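PDB 5SUH: MSM0271 protein, which probably serves as a trimeric, double-ringed shell protein of the mycobacterial RMM microcompartment, helping to build its outer protein coat. Local coordinates for residues G213-T216 and D217-T220. Sequence-based numbering, arbitrary orientation.
Sequences GGST and DEVT
Ser215 lies against the extended chain of Glu218, its OG 3.6 Å from Glu218 CG, in a capping box that opens helix 216-232. Ser215 is the N-cap: with chi1 at 71°, OG sits between its own backbone N and carbonyl carbon and turns to the first turn of the helix, where it accepts from Glu218 N over 3.2 Å in a nearly straight bond (171°). Glu218 returns the bond, its OE1 taking Ser215 N at 3.1 Å on the anti side of the carboxylate, 24° out of its plane. The two reciprocal bonds close the bend where strand 208-214 of the antiparallel sheet passes into the helix, within the second BMC repeat of this circularly permuted shell protein. Ser215 O then starts the helical pattern by accepting from Val219 N. The methyls of Val219 lie against the bend, CG1 3.7 Å from Gly214 N and CG2 3.4 Å from Thr216 O, while the same side chain packs on Ile144 of strand 138-145 and on Ser170 and Leu172 of strand 170-177. Thr216 OG1 is hydrogen-bonded to Ser170 OG, which ties the helix start to strand 170-177. One turn on, Thr220 grips Thr216 O twice: its backbone N, at 3.1 Å, and its OG1, at 2.7 Å, reach that oxygen from opposite faces of the carbonyl plane.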
ATOM      1  N   GLY A 213       0.191 -27.171  -1.403  1.00 46.09           N
ATOM      2  CA  GLY A 213       0.801 -27.918  -0.313  1.00 43.26           C
ATOM      3  C   GLY A 213      -0.025 -29.127   0.089  1.00 46.08           C
ATOM      4  O   GLY A 213      -1.241 -29.135  -0.089  1.00 47.46           O
ATOM      5  N   GLY A 214       0.634 -30.171   0.581  1.00 47.06           N
ATOM      6  CA  GLY A 214      -0.062 -31.368   1.042  1.00 46.09           C
ATOM      7  C   GLY A 214       0.901 -32.510   1.300  1.00 43.90           C
ATOM      8  O   GLY A 214       2.137 -32.290   1.325  1.00 41.13           O
ATOM      9  N   SER A 215       0.374 -33.732   1.413  1.00 41.31           N
ATOM     10  CA  SER A 215       1.250 -34.908   1.517  1.00 36.71           C
ATOM     11  C   SER A 215       1.847 -35.148   0.133  1.00 46.23           C
ATOM     12  O   SER A 215       1.263 -34.725  -0.882  1.00 46.74           O
ATOM     13  CB  SER A 215       0.479 -36.127   1.975  1.00 42.04           C
ATOM     14  OG  SER A 215      -0.385 -36.588   0.943  1.00 50.85           O
ATOM     15  N   THR A 216       2.961 -35.864   0.064  1.00 40.45           N
ATOM     16  CA  THR A 216       3.585 -36.084  -1.241  1.00 46.62           C
ATOM     17  C   THR A 216       2.660 -36.798  -2.215  1.00 47.92           C
ATOM     18  O   THR A 216       2.736 -36.563  -3.433  1.00 52.00           O
ATOM     19  CB  THR A 216       4.898 -36.880  -1.143  1.00 46.47           C
ATOM     20  OG1 THR A 216       5.795 -36.171  -0.278  1.00 40.76           O
ATOM     21  CG2 THR A 216       5.573 -37.065  -2.563  1.00 36.15           C
ATOM     22  N   ASP A 217       1.727 -37.593  -1.701  1.00 45.98           N
ATOM     23  CA  ASP A 217       0.826 -38.287  -2.607  1.00 46.45           C
ATOM     24  C   ASP A 217      -0.293 -37.355  -3.092  1.00 39.23           C
ATOM     25  O   ASP A 217      -0.550 -37.335  -4.283  1.00 42.41           O
ATOM     26  CB  ASP A 217       0.256 -39.525  -1.923  1.00 49.28           C
ATOM     27  CG  ASP A 217       1.310 -40.586  -1.732  1.00 64.27           C
ATOM     28  OD1 ASP A 217       2.347 -40.516  -2.450  1.00 73.57           O
ATOM     29  OD2 ASP A 217       1.141 -41.437  -0.831  1.00 57.84           O
ATOM     30  N   GLU A 218      -0.850 -36.498  -2.227  1.00 43.95           N
ATOM     31  CA  GLU A 218      -1.828 -35.482  -2.667  1.00 41.99           C
ATOM     32  C   GLU A 218      -1.237 -34.552  -3.772  1.00 48.86           C
ATOM     33  O   GLU A 218      -1.873 -34.371  -4.815  1.00 47.40           O
ATOM     34  CB  GLU A 218      -2.294 -34.613  -1.483  1.00 44.94           C
ATOM     35  CG  GLU A 218      -3.311 -35.245  -0.558  1.00 69.72           C
ATOM     36  CD  GLU A 218      -3.585 -34.409   0.714  1.00 70.16           C
ATOM     37  OE1 GLU A 218      -2.667 -33.653   1.155  1.00 52.14           O
ATOM     38  OE2 GLU A 218      -4.731 -34.519   1.250  1.00 66.29           O
ATOM     39  N   VAL A 219      -0.005 -34.041  -3.597  1.00 38.22           N
ATOM     40  CA  VAL A 219       0.537 -33.096  -4.564  1.00 35.10           C
ATOM     41  C   VAL A 219       0.948 -33.798  -5.858  1.00 41.00           C
ATOM     42  O   VAL A 219       0.942 -33.166  -6.915  1.00 49.43           O
ATOM     43  CB  VAL A 219       1.755 -32.283  -4.001  1.00 43.33           C
ATOM     44  CG1 VAL A 219       1.332 -31.427  -2.826  1.00 39.70           C
ATOM     45  CG2 VAL A 219       2.943 -33.168  -3.619  1.00 38.70           C
ATOM     46  N   THR A 220       1.293 -35.094  -5.780  1.00 40.03           N
ATOM     47  CA  THR A 220       1.624 -35.893  -6.964  1.00 36.20           C
ATOM     48  C   THR A 220       0.365 -36.228  -7.774  1.00 43.45           C
ATOM     49  O   THR A 220       0.383 -36.199  -9.007  1.00 42.49           O
ATOM     50  CB  THR A 220       2.355 -37.186  -6.587  1.00 49.27           C
ATOM     51  OG1 THR A 220       3.609 -36.860  -5.992  1.00 54.59           O
ATOM     52  CG2 THR A 220       2.614 -38.060  -7.802  1.00 37.30           C
TER